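Local coordinates for vacuolar aminopeptidase 1 (PDB 5JGF), which removes amino acids, preferably neutral or hydrophobic ones, from the N-termini of peptides and proteins as a zinc-dependent vacuolar exopeptidase, assembled as a homododecamer, at residues P23-Y26 with H27-F31; T63-N66 with G67-S71; L123-L126 with W127-R130; Y295-E298 with E299-S302; G416-L419 with A420-G424. One frame throughout, in Å; residues are numbered along the deposited sequence.

In the fold
The five contacts come in series along the chain. Contacts 1 and 2, with centres about 11 Å apart, touch where helix 25-38 lies against the hairpin of strands 58-65 and 69-76. Contact 2 touches contact 4 where T68 meets D296, their centres about 13 Å apart; strand 69-76 pairs in the mixed sheet with strand 289-295, which runs into the zinc-binding loop. Contact 5, on helix 416-423, has its centre about 15 Å from that of contact 4 and touches it through L419 and Y295. Contact 3 stands apart, its centre about 22 Å from that of contact 4, in the loop between strands 112-119 and 132-140 of the six-stranded antiparallel sheet. Contact 4 carries zinc ligands, while contacts 2, 3 and 5 also bond neighbouring subunits.

Contact 1 (P23-Y26 with H27-F31); sequences PTTY and HVVSF
The backbone closes the first helical turn of helix 25-38, with V28 N bonded to T24 O at 3.0 Å (N-H...O angle 164°), V29 N to T25 O and S30 N to Y26 O. Across that turn T24 and H27 meet through their polar ends: T24 OG1 lies 2.6 Å from H27 ND1 in a short hydrogen bond whose donor either group could be. The hydroxyl reaches the imidazole at its edge, near the ring plane. T24 holds OG1 between its backbone N and carbonyl carbon (chi1 75°), which turns the hydroxyl toward the imidazole, while CG2 also borders the ring, 3.7 Å from H27 ND1. P23 covers one face of the same ring. Its CD is 4.2 Å from the centroid of the H27 ring and 20° off the normal, a CH-pi contact displaced toward the rim, and P23 CG comes within 3.9 Å of H27 ND1. The imidazole is therefore fixed both at its edge and over a face. With alanine in place of the imidazole, the T24 hydroxyl would probably lose this partner and a gap would open beside P23. Y26 bonds D237 through its hydroxyl, and its side chain packs on V383 of a neighbouring subunit. P23 and T24 also pack on F241 of strand 233-242, which places the turn beside the antiparallel sheet. T24 occupies the N-cap position of helix 25-38, and its side chain pairs with that of H27 in the first turn.

Contact 2 (T63-N66 with G67-S71); sequences TIRN and GTNLS
R65 O is gripped by two consecutive backbone amides: T68 N, just before the returning strand, at 3.1 Å with a good angle of 162°, and N69 N, at its start, at 3.0 Å in a weak, bent bond. Two residues of one strand edge thus stand opposite R65 alone, which defines a classic beta bulge beside the hairpin turn. N66 and G67 make that turn with positive phi values, close to type I', a conformation that suits glycine at G67. Beyond the bulge the ladder is regular: R65 N to N69 O is short at 2.7 Å and lies in the carbonyl plane, and T63 and S71 form the next hydrogen-bonded antiparallel pair, between which I64 and L70 face each other as a non-hydrogen-bonded pair. N66 runs alongside T68. With CG anti to its backbone N (chi1 -160°), N66 sends ND2 to T68 OG1 at 3.2 Å in a nearly straight bond within the amide plane, while its OD1 bonds R426 of a neighbouring subunit. T68 OG1 also probably bonds D296 OD1. The R65 and N69 side chains run abreast, guanidinium and amide planes almost perpendicular; R65 reaches on to a salt bridge with E46, and N69 ND2 bonds L294 O. I64 CG1 meets L70 CD1 at 3.9 Å, their chains crossing. The I64 side packs on V29 and A33 of helix 25-38, whereas R65, N69 and S71 face L312 of helix 312-324; strand 289-295 lies alongside, with L70 and L294 sharing backbone bonds.

Contact 3 (L123-L126 with W127-R130); sequences LNEL and WLDR
N124 and W127 meet across two overlapping beta turns, both near type I, in the loop joining strands 112-119 and 132-140 of the antiparallel sheet. The N124 amide and the indole cross with their planes 58° apart; N124 OD1 arrives at the ring edge, in its plane, 3.6 Å from W127 CD1. N124 keeps CG between its backbone N and carbonyl carbon (chi1 49°), which folds the amide back far enough for OD1 also to accept a weak bond from L126 N, as in an Asx turn. The backbone closes the turns through W127 N to N124 O at 3.0 Å and L128 N to E125 O at 3.2 Å; in both, the donor stands above the carbonyl plane and not on a lone pair. L128 crosses E125, with L128 CD1 3.9 Å from E125 CG. Farther round the loop R130, its chain bent at chi2, brings NE to L126 O at 2.9 Å, nearly in line with that C=O, though the oxygen sits out of the guanidinium plane. R130 NH1 in turn bonds D129 O of a neighbouring subunit, and L126 packs on D129 of that same subunit, so the loop takes part in assembly. A leucine in place of R130 would probably cost L126 O and the neighbouring D129 O this donor. Water 1 sits between two carbonyls, 2.8 Å from E125 O and 3.1 Å from L128 O. L123 N, buried and without a polar partner in the model, lies over one face of the indole, 3.8 Å from W127 CG.

Contact 4 (Y295-E298 with E299-S302); sequences YDNE and EIGS. With ZN (zinc ion), chain L.
I300 lies alongside N297, both side chains pointing the same way, with I300 CG1 3.6 Å from N297 CB and I300 CD1 3.5 Å from N297 OD1. I300 holds CG1 between its backbone N and carbonyl carbon (chi1 58°), which brings the longer branch alongside the asparagine. The N297 amide is held at both ends, ND2 by T304 and Q306 farther along the same loop and OD1 by Y119 of strand 112-119. N297 O is gripped by two amides that reach it from opposite faces of its plane, S302 N at 2.8 Å and I300 N at 3.3 Å, and G301 N bonds E298 O, so the loop is wound tight here. S302 OG, beside E298 CA, takes up two waters that continue to E298 O and D296 O. The E298 and E299 carboxylates cross with their planes 72° apart. E299 binds zinc with both oxygens, OE2 at 2.0 Å and OE1 at a longer reach. E298 approaches the same metal indirectly: a water 2.1 Å from the zinc (water 5) donates to E298 OE1 at 2.6 Å, while water 4 joins E298 OE2 to E299 OE1. The backbone amides of both glutamates are held by D93, which probably positions the pair. D262 and H438 complete this zinc site, and D262 is shared with the second zinc of H91 and D344. The pair is characteristic of the two-zinc centre of M18 aminopeptidases; the water between E298 and the metal is consistent with E298 serving as general base, as in related co-catalytic zinc exopeptidases.

Contact 5 (G416-L419 with A420-G424); sequences GPSL and ASQTG
P417 and S421 open the tight part of a short alpha helix, 416-423, where two carbonyls are each held twice. P417 O accepts S421 N at 3.0 Å and S421 OG at 2.8 Å, from opposite faces of its plane. L419 O repeats the pattern, taking T423 N at 3.0 Å and T423 OG1 at 2.8 Å, again from opposite faces, although T423 itself is partly exposed. Both hydroxyls fold back on the preceding turn: in S421 OG stands anti to the carbonyl carbon, whereas in T423 OG1 sits between backbone N and carbonyl carbon (chi1 63°). Such bonds to the carbonyl four residues back are common for serine and threonine within helices. Regular bonds from A420 N to G416 O and from Q422 N to S418 O complete the turn. The buried residues are enclosed: A420 and S421 pack on R305 and T304 of a neighbouring subunit, L419 lies against I340 of strand 339-347, and S418 OG bonds K309. The looser part is the outer end of the partly exposed Q422. Its chain runs extended past S418, with OE1 3.6 Å from S418 CB, and NE2 leaves the helix for E314 and A308. After T423 the chain leaves the helix at G424, whose positive phi (90°) a glycine accepts readily, and whose N donates to A420 O at 2.7 Å.

Contact 1 (P23-Y26 with H27-F31)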
loop_
_atom_site.group_PDB
_atom_site.type_symbol
_atom_site.label_atom_id
_atom_site.label_comp_id
_atom_site.label_asym_id
_atom_site.label_seq_id
_atom_site.Cartn_x
_atom_site.Cartn_y
_atom_site.Cartn_z
ATOM N N PRO D 23 49.400 3.536 -6.904
ATOM C CA PRO D 23 47.935 3.523 -6.969
ATOM C C PRO D 23 47.218 2.270 -7.457
ATOM O O PRO D 23 46.126 1.966 -6.979
ATOM C CB PRO D 23 47.628 4.736 -7.840
ATOM C CG PRO D 23 48.782 4.735 -8.801
ATOM C CD PRO D 23 49.955 4.490 -7.881
ATOM N N THR D 24 47.809 1.551 -8.409
ATOM C CA THR D 24 47.164 0.349 -8.931
ATOM C C THR D 24 47.836 -0.930 -8.441
ATOM O O THR D 24 48.957 -0.902 -7.930
ATOM C CB THR D 24 47.171 0.329 -10.471
ATOM O OG1 THR D 24 48.490 0.016 -10.940
ATOM C CG2 THR D 24 46.753 1.691 -11.021
ATOM N N THR D 25 47.143 -2.051 -8.598
ATOM C CA THR D 25 47.685 -3.336 -8.175
ATOM C C THR D 25 49.032 -3.579 -8.863
ATOM O O THR D 25 49.975 -4.082 -8.246
ATOM C CB THR D 25 46.708 -4.475 -8.511
ATOM O OG1 THR D 25 45.423 -4.176 -7.946
ATOM C CG2 THR D 25 47.205 -5.796 -7.931
ATOM N N TYR D 26 49.123 -3.209 -10.137
ATOM C CA TYR D 26 50.370 -3.373 -10.884
ATOM C C TYR D 26 51.528 -2.642 -10.212
ATOM O O TYR D 26 52.623 -3.195 -10.088
ATOM C CB TYR D 26 50.219 -2.846 -12.312
ATOM C CG TYR D 26 49.274 -3.653 -13.168
ATOM C CD1 TYR D 26 49.594 -4.953 -13.561
ATOM C CD2 TYR D 26 48.059 -3.116 -13.590
ATOM C CE1 TYR D 26 48.725 -5.699 -14.357
ATOM C CE2 TYR D 26 47.183 -3.853 -14.383
ATOM C CZ TYR D 26 47.521 -5.140 -14.762
ATOM O OH TYR D 26 46.652 -5.872 -15.540
ATOM N N HIS D 27 51.293 -1.400 -9.786
ATOM C CA HIS D 27 52.342 -0.615 -9.128
ATOM C C HIS D 27 52.736 -1.241 -7.801
ATOM O O HIS D 27 53.916 -1.300 -7.461
ATOM C CB HIS D 27 51.892 0.831 -8.859
ATOM C CG HIS D 27 51.695 1.651 -10.095
ATOM N ND1 HIS D 27 50.482 1.745 -10.743
ATOM C CD2 HIS D 27 52.561 2.412 -10.807
ATOM C CE1 HIS D 27 50.609 2.526 -11.801
ATOM N NE2 HIS D 27 51.861 2.944 -11.863
ATOM N N VAL D 28 51.740 -1.697 -7.045
ATOM C CA VAL D 28 51.982 -2.314 -5.743
ATOM C C VAL D 28 52.885 -3.540 -5.848
ATOM O O VAL D 28 53.833 -3.692 -5.078
ATOM C CB VAL D 28 50.651 -2.709 -5.064
ATOM C CG1 VAL D 28 50.920 -3.528 -3.805
ATOM C CG2 VAL D 28 49.866 -1.449 -4.705
ATOM N N VAL D 29 52.575 -4.417 -6.794
ATOM C CA VAL D 29 53.381 -5.612 -7.007
ATOM C C VAL D 29 54.788 -5.217 -7.452
ATOM O O VAL D 29 55.771 -5.778 -6.969
ATOM C CB VAL D 29 52.731 -6.532 -8.061
ATOM C CG1 VAL D 29 53.699 -7.638 -8.460
ATOM C CG2 VAL D 29 51.446 -7.137 -7.499
ATOM N N SER D 30 54.879 -4.238 -8.350
ATOM C CA SER D 30 56.160 -3.761 -8.860
ATOM C C SER D 30 56.969 -3.195 -7.717
ATOM O O SER D 30 58.175 -3.385 -7.661
ATOM C CB SER D 30 55.932 -2.682 -9.920
ATOM O OG SER D 30 57.143 -2.306 -10.536
ATOM N N PHE D 31 56.302 -2.477 -6.818
ATOM C CA PHE D 31 56.955 -1.886 -5.648
ATOM C C PHE D 31 57.596 -2.957 -4.770
ATOM O O PHE D 31 58.746 -2.824 -4.346
ATOM C CB PHE D 31 55.927 -1.117 -4.806
ATOM C CG PHE D 31 56.443 -0.680 -3.458
ATOM C CD1 PHE D 31 57.140 0.518 -3.313
ATOM C CD2 PHE D 31 56.234 -1.473 -2.332
ATOM C CE1 PHE D 31 57.618 0.919 -2.058
ATOM C CE2 PHE D 31 56.710 -1.080 -1.077
ATOM C CZ PHE D 31 57.402 0.118 -0.942
#

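Contact 2 (T63-N66 with G67-S71)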
loop_
_atom_site.group_PDB
_atom_site.type_symbol
_atom_site.label_atom_id
_atom_site.label_comp_id
_atom_site.label_asym_id
_atom_site.label_seq_id
_atom_site.Cartn_x
_atom_site.Cartn_y
_atom_site.Cartn_z
ATOM N N THR D 63 58.188 -14.887 -6.976
ATOM C CA THR D 63 57.713 -15.032 -8.338
ATOM C C THR D 63 56.464 -14.176 -8.476
ATOM O O THR D 63 55.879 -13.750 -7.474
ATOM C CB THR D 63 57.386 -16.506 -8.680
ATOM O OG1 THR D 63 57.092 -16.615 -10.077
ATOM C CG2 THR D 63 56.188 -17.003 -7.869
ATOM N N ILE D 64 56.063 -13.916 -9.712
ATOM C CA ILE D 64 54.895 -13.091 -9.963
ATOM C C ILE D 64 54.035 -13.721 -11.040
ATOM O O ILE D 64 54.546 -14.298 -11.999
ATOM C CB ILE D 64 55.313 -11.678 -10.422
ATOM C CG1 ILE D 64 56.175 -11.021 -9.342
ATOM C CG2 ILE D 64 54.075 -10.824 -10.707
ATOM C CD1 ILE D 64 56.772 -9.694 -9.760
ATOM N N ARG D 65 52.722 -13.620 -10.870
ATOM C CA ARG D 65 51.792 -14.151 -11.847
ATOM C C ARG D 65 50.874 -13.017 -12.294
ATOM O O ARG D 65 50.354 -12.276 -11.461
ATOM C CB ARG D 65 50.948 -15.277 -11.240
ATOM C CG ARG D 65 49.871 -15.801 -12.189
ATOM C CD ARG D 65 49.037 -16.893 -11.545
ATOM N NE ARG D 65 49.831 -18.077 -11.232
ATOM C CZ ARG D 65 49.355 -19.160 -10.627
ATOM N NH1 ARG D 65 48.077 -19.214 -10.263
ATOM N NH2 ARG D 65 50.154 -20.192 -10.388
ATOM N N ASN D 66 50.709 -12.869 -13.607
ATOM C CA ASN D 66 49.820 -11.849 -14.168
ATOM C C ASN D 66 50.232 -10.419 -13.822
ATOM O O ASN D 66 49.532 -9.467 -14.170
ATOM C CB ASN D 66 48.389 -12.101 -13.669
ATOM C CG ASN D 66 47.338 -11.430 -14.533
ATOM O OD1 ASN D 66 47.196 -11.754 -15.709
ATOM N ND2 ASN D 66 46.592 -10.491 -13.949
ATOM N N GLY D 67 51.365 -10.271 -13.141
ATOM C CA GLY D 67 51.830 -8.953 -12.744
ATOM C C GLY D 67 51.035 -8.373 -11.581
ATOM O O GLY D 67 51.219 -7.213 -11.220
ATOM N N THR D 68 50.164 -9.184 -10.983
ATOM C CA THR D 68 49.316 -8.729 -9.878
ATOM C C THR D 68 49.201 -9.729 -8.724
ATOM O O THR D 68 48.464 -9.490 -7.768
ATOM C CB THR D 68 47.881 -8.452 -10.378
ATOM O OG1 THR D 68 47.322 -9.666 -10.902
ATOM C CG2 THR D 68 47.880 -7.400 -11.471
ATOM N N ASN D 69 49.927 -10.838 -8.821
ATOM C CA ASN D 69 49.895 -11.916 -7.830
ATOM C C ASN D 69 51.368 -12.236 -7.548
ATOM O O ASN D 69 52.078 -12.724 -8.426
ATOM C CB ASN D 69 49.163 -13.102 -8.477
ATOM C CG ASN D 69 48.958 -14.297 -7.550
ATOM O OD1 ASN D 69 48.604 -15.376 -8.028
ATOM N ND2 ASN D 69 49.154 -14.119 -6.249
ATOM N N LEU D 70 51.825 -11.947 -6.333
ATOM C CA LEU D 70 53.224 -12.166 -5.978
ATOM C C LEU D 70 53.420 -13.044 -4.752
ATOM O O LEU D 70 52.649 -12.980 -3.797
ATOM C CB LEU D 70 53.909 -10.809 -5.755
ATOM C CG LEU D 70 55.389 -10.754 -5.342
ATOM C CD1 LEU D 70 55.983 -9.433 -5.783
ATOM C CD2 LEU D 70 55.528 -10.927 -3.837
ATOM N N SER D 71 54.454 -13.878 -4.796
ATOM C CA SER D 71 54.776 -14.747 -3.675
ATOM C C SER D 71 56.267 -14.654 -3.390
ATOM O O SER D 71 57.091 -14.951 -4.255
ATOM C CB SER D 71 54.411 -16.199 -3.981
ATOM O OG SER D 71 54.709 -17.030 -2.868
#

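Contact 3 (L123-L126 with W127-R130)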
loop_
_atom_site.group_PDB
_atom_site.type_symbol
_atom_site.label_atom_id
_atom_site.label_comp_id
_atom_site.label_asym_id
_atom_site.label_seq_id
_atom_site.Cartn_x
_atom_site.Cartn_y
_atom_site.Cartn_z
ATOM N N LEU D 123 31.919 3.746 -7.538
ATOM C CA LEU D 123 30.992 4.577 -8.306
ATOM C C LEU D 123 29.724 4.879 -7.515
ATOM O O LEU D 123 28.620 4.906 -8.064
ATOM C CB LEU D 123 30.625 3.909 -9.637
ATOM C CG LEU D 123 31.772 3.762 -10.641
ATOM C CD1 LEU D 123 31.259 3.104 -11.911
ATOM C CD2 LEU D 123 32.369 5.129 -10.953
ATOM N N ASN D 124 29.889 5.088 -6.214
ATOM C CA ASN D 124 28.765 5.434 -5.356
ATOM C C ASN D 124 28.986 6.874 -4.911
ATOM O O ASN D 124 29.841 7.572 -5.459
ATOM C CB ASN D 124 28.682 4.505 -4.140
ATOM C CG ASN D 124 30.006 4.351 -3.430
ATOM O OD1 ASN D 124 30.807 5.284 -3.372
ATOM N ND2 ASN D 124 30.239 3.173 -2.867
ATOM N N GLU D 125 28.235 7.323 -3.916
ATOM C CA GLU D 125 28.376 8.697 -3.472
ATOM C C GLU D 125 29.736 9.069 -2.893
ATOM O O GLU D 125 30.131 10.231 -2.947
ATOM C CB GLU D 125 27.246 9.039 -2.500
ATOM C CG GLU D 125 25.979 9.456 -3.245
ATOM C CD GLU D 125 24.719 9.309 -2.425
ATOM O OE1 GLU D 125 24.263 8.159 -2.240
ATOM O OE2 GLU D 125 24.187 10.344 -1.968
ATOM N N LEU D 126 30.469 8.095 -2.363
ATOM C CA LEU D 126 31.785 8.397 -1.808
ATOM C C LEU D 126 32.786 8.700 -2.924
ATOM O O LEU D 126 33.812 9.341 -2.688
ATOM C CB LEU D 126 32.285 7.233 -0.946
ATOM C CG LEU D 126 31.440 6.939 0.305
ATOM C CD1 LEU D 126 31.983 5.712 1.017
ATOM C CD2 LEU D 126 31.456 8.140 1.240
ATOM N N TRP D 127 32.479 8.255 -4.140
ATOM C CA TRP D 127 33.360 8.493 -5.279
ATOM C C TRP D 127 33.048 9.789 -6.014
ATOM O O TRP D 127 33.760 10.179 -6.945
ATOM C CB TRP D 127 33.306 7.313 -6.255
ATOM C CG TRP D 127 34.222 6.191 -5.854
ATOM C CD1 TRP D 127 34.050 5.313 -4.818
ATOM C CD2 TRP D 127 35.486 5.866 -6.449
ATOM N NE1 TRP D 127 35.133 4.466 -4.732
ATOM C CE2 TRP D 127 36.026 4.784 -5.720
ATOM C CE3 TRP D 127 36.215 6.390 -7.528
ATOM C CZ2 TRP D 127 37.267 4.210 -6.036
ATOM C CZ3 TRP D 127 37.449 5.819 -7.841
ATOM C CH2 TRP D 127 37.960 4.742 -7.095
ATOM N N LEU D 128 31.985 10.465 -5.595
ATOM C CA LEU D 128 31.613 11.725 -6.224
ATOM C C LEU D 128 32.500 12.854 -5.720
ATOM O O LEU D 128 32.899 12.874 -4.556
ATOM C CB LEU D 128 30.164 12.089 -5.900
ATOM C CG LEU D 128 29.052 11.163 -6.387
ATOM C CD1 LEU D 128 27.718 11.683 -5.870
ATOM C CD2 LEU D 128 29.055 11.099 -7.902
ATOM N N ASP D 129 32.805 13.791 -6.608
ATOM C CA ASP D 129 33.593 14.957 -6.243
ATOM C C ASP D 129 34.927 14.635 -5.585
ATOM O O ASP D 129 35.325 15.274 -4.609
ATOM C CB ASP D 129 32.747 15.860 -5.343
ATOM C CG ASP D 129 31.428 16.245 -5.995
ATOM O OD1 ASP D 129 31.320 16.086 -7.227
ATOM O OD2 ASP D 129 30.503 16.704 -5.291
ATOM N N ARG D 130 35.608 13.640 -6.138
ATOM C CA ARG D 130 36.923 13.219 -5.668
ATOM C C ARG D 130 37.866 13.424 -6.858
ATOM O O ARG D 130 37.485 13.159 -8.003
ATOM C CB ARG D 130 36.895 11.739 -5.275
ATOM C CG ARG D 130 35.935 11.404 -4.128
ATOM C CD ARG D 130 36.515 11.765 -2.765
ATOM N NE ARG D 130 35.600 11.405 -1.683
ATOM C CZ ARG D 130 35.922 11.399 -0.394
ATOM N NH1 ARG D 130 37.148 11.737 -0.006
ATOM N NH2 ARG D 130 35.021 11.045 0.511
HETATM O O HOH W 1 31.983 12.006 -1.721
#

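Contact 4 (Y295-E298 with E299-S302)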
loop_
_atom_site.group_PDB
_atom_site.type_symbol
_atom_site.label_atom_id
_atom_site.label_comp_id
_atom_site.label_asym_id
_atom_site.label_seq_id
_atom_site.Cartn_x
_atom_site.Cartn_y
_atom_site.Cartn_z
ATOM N N TYR D 295 47.702 -11.705 -3.156
ATOM C CA TYR D 295 46.728 -12.056 -4.183
ATOM C C TYR D 295 45.966 -10.891 -4.797
ATOM O O TYR D 295 45.772 -9.845 -4.175
ATOM C CB TYR D 295 45.705 -13.034 -3.600
ATOM C CG TYR D 295 46.305 -14.324 -3.095
ATOM C CD1 TYR D 295 46.621 -15.359 -3.975
ATOM C CD2 TYR D 295 46.567 -14.507 -1.737
ATOM C CE1 TYR D 295 47.179 -16.547 -3.513
ATOM C CE2 TYR D 295 47.128 -15.691 -1.265
ATOM C CZ TYR D 295 47.429 -16.704 -2.156
ATOM O OH TYR D 295 47.982 -17.875 -1.690
ATOM N N ASP D 296 45.526 -11.105 -6.030
ATOM C CA ASP D 296 44.734 -10.131 -6.765
ATOM C C ASP D 296 43.300 -10.646 -6.633
ATOM O O ASP D 296 43.069 -11.726 -6.087
ATOM C CB ASP D 296 45.158 -10.141 -8.242
ATOM C CG ASP D 296 44.519 -9.028 -9.063
ATOM O OD1 ASP D 296 44.739 -9.016 -10.296
ATOM O OD2 ASP D 296 43.811 -8.165 -8.498
ATOM N N ASN D 297 42.347 -9.848 -7.095
ATOM C CA ASN D 297 40.939 -10.222 -7.134
ATOM C C ASN D 297 40.194 -10.736 -5.902
ATOM O O ASN D 297 39.203 -11.446 -6.049
ATOM C CB ASN D 297 40.735 -11.221 -8.279
ATOM C CG ASN D 297 41.234 -10.687 -9.610
ATOM O OD1 ASN D 297 41.093 -9.499 -9.914
ATOM N ND2 ASN D 297 41.805 -11.563 -10.420
ATOM N N GLU D 298 40.633 -10.392 -4.699
ATOM C CA GLU D 298 39.895 -10.839 -3.518
ATOM C C GLU D 298 38.552 -10.098 -3.497
ATOM O O GLU D 298 37.522 -10.649 -3.097
ATOM C CB GLU D 298 40.676 -10.522 -2.238
ATOM C CG GLU D 298 40.010 -10.983 -0.927
ATOM C CD GLU D 298 38.840 -10.103 -0.499
ATOM O OE1 GLU D 298 38.832 -8.907 -0.849
ATOM O OE2 GLU D 298 37.936 -10.602 0.209
ATOM N N GLU D 299 38.567 -8.849 -3.953
ATOM C CA GLU D 299 37.361 -8.029 -3.956
ATOM C C GLU D 299 36.291 -8.499 -4.936
ATOM O O GLU D 299 35.160 -8.013 -4.895
ATOM C CB GLU D 299 37.723 -6.570 -4.224
ATOM C CG GLU D 299 38.665 -5.975 -3.166
ATOM C CD GLU D 299 38.013 -5.795 -1.796
ATOM O OE1 GLU D 299 36.919 -6.349 -1.547
ATOM O OE2 GLU D 299 38.608 -5.096 -0.955
ATOM N N ILE D 300 36.637 -9.430 -5.825
ATOM C CA ILE D 300 35.644 -9.947 -6.756
ATOM C C ILE D 300 35.421 -11.453 -6.619
ATOM O O ILE D 300 34.934 -12.099 -7.543
ATOM C CB ILE D 300 35.970 -9.605 -8.232
ATOM C CG1 ILE D 300 37.346 -10.149 -8.618
ATOM C CG2 ILE D 300 35.890 -8.094 -8.443
ATOM C CD1 ILE D 300 37.615 -10.072 -10.108
ATOM N N GLY D 301 35.785 -12.017 -5.469
ATOM C CA GLY D 301 35.539 -13.434 -5.254
ATOM C C GLY D 301 36.709 -14.397 -5.237
ATOM O O GLY D 301 36.538 -15.559 -4.854
ATOM N N SER D 302 37.879 -13.935 -5.667
ATOM C CA SER D 302 39.088 -14.756 -5.674
ATOM C C SER D 302 39.119 -15.921 -6.665
ATOM O O SER D 302 40.105 -16.662 -6.707
ATOM C CB SER D 302 39.353 -15.300 -4.265
ATOM O OG SER D 302 39.628 -14.251 -3.354
HETATM ZN ZN ZN L . 37.543 -5.447 0.758
HETATM O O HOH W 2 42.196 -13.474 -3.888
HETATM O O HOH W 3 37.398 -13.364 -2.303
HETATM O O HOH W 4 35.732 -8.889 -0.209
HETATM O O HOH W 5 38.378 -7.338 1.134
#

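Contact 5 (G416-L419 with A420-G424)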
loop_
_atom_site.group_PDB
_atom_site.type_symbol
_atom_site.label_atom_id
_atom_site.label_comp_id
_atom_site.label_asym_id
_atom_site.label_seq_id
_atom_site.Cartn_x
_atom_site.Cartn_y
_atom_site.Cartn_z
ATOM N N GLY D 416 40.679 -16.477 3.537
ATOM C CA GLY D 416 40.994 -17.457 4.568
ATOM C C GLY D 416 40.456 -18.858 4.349
ATOM O O GLY D 416 41.227 -19.823 4.291
ATOM N N PRO D 417 39.128 -19.011 4.257
ATOM C CA PRO D 417 38.520 -20.326 4.044
ATOM C C PRO D 417 39.055 -21.025 2.792
ATOM O O PRO D 417 39.242 -22.243 2.788
ATOM C CB PRO D 417 37.034 -19.999 3.952
ATOM C CG PRO D 417 36.901 -18.866 4.930
ATOM C CD PRO D 417 38.104 -18.004 4.599
ATOM N N SER D 418 39.301 -20.253 1.735
ATOM C CA SER D 418 39.822 -20.814 0.492
ATOM C C SER D 418 41.218 -21.404 0.711
ATOM O O SER D 418 41.482 -22.544 0.329
ATOM C CB SER D 418 39.891 -19.742 -0.605
ATOM O OG SER D 418 38.597 -19.328 -1.009
ATOM N N LEU D 419 42.107 -20.631 1.328
ATOM C CA LEU D 419 43.466 -21.116 1.571
ATOM C C LEU D 419 43.477 -22.339 2.490
ATOM O O LEU D 419 44.203 -23.300 2.242
ATOM C CB LEU D 419 44.338 -20.004 2.164
ATOM C CG LEU D 419 44.586 -18.785 1.268
ATOM C CD1 LEU D 419 45.531 -17.824 1.972
ATOM C CD2 LEU D 419 45.175 -19.230 -0.069
ATOM N N ALA D 420 42.661 -22.310 3.541
ATOM C CA ALA D 420 42.594 -23.429 4.478
ATOM C C ALA D 420 42.099 -24.706 3.799
ATOM O O ALA D 420 42.650 -25.792 4.009
ATOM C CB ALA D 420 41.681 -23.073 5.651
ATOM N N SER D 421 41.059 -24.575 2.984
ATOM C CA SER D 421 40.483 -25.718 2.288
ATOM C C SER D 421 41.413 -26.268 1.216
ATOM O O SER D 421 41.540 -27.482 1.055
ATOM C CB SER D 421 39.153 -25.320 1.638
ATOM O OG SER D 421 38.242 -24.848 2.616
ATOM N N GLN D 422 42.057 -25.366 0.486
ATOM C CA GLN D 422 42.958 -25.749 -0.591
ATOM C C GLN D 422 44.225 -26.444 -0.097
ATOM O O GLN D 422 44.706 -27.385 -0.728
ATOM C CB GLN D 422 43.313 -24.513 -1.423
ATOM C CG GLN D 422 42.101 -23.935 -2.157
ATOM C CD GLN D 422 42.329 -22.547 -2.734
ATOM O OE1 GLN D 422 41.376 -21.883 -3.149
ATOM N NE2 GLN D 422 43.584 -22.103 -2.768
ATOM N N THR D 423 44.754 -25.991 1.034
ATOM C CA THR D 423 45.979 -26.575 1.582
ATOM C C THR D 423 45.735 -27.638 2.646
ATOM O O THR D 423 46.492 -28.608 2.752
ATOM C CB THR D 423 46.879 -25.496 2.212
ATOM O OG1 THR D 423 46.191 -24.890 3.314
ATOM C CG2 THR D 423 47.243 -24.424 1.186
ATOM N N GLY D 424 44.682 -27.453 3.436
ATOM C CA GLY D 424 44.385 -28.384 4.509
ATOM C C GLY D 424 45.105 -27.926 5.770
ATOM O O GLY D 424 45.073 -28.600 6.799
#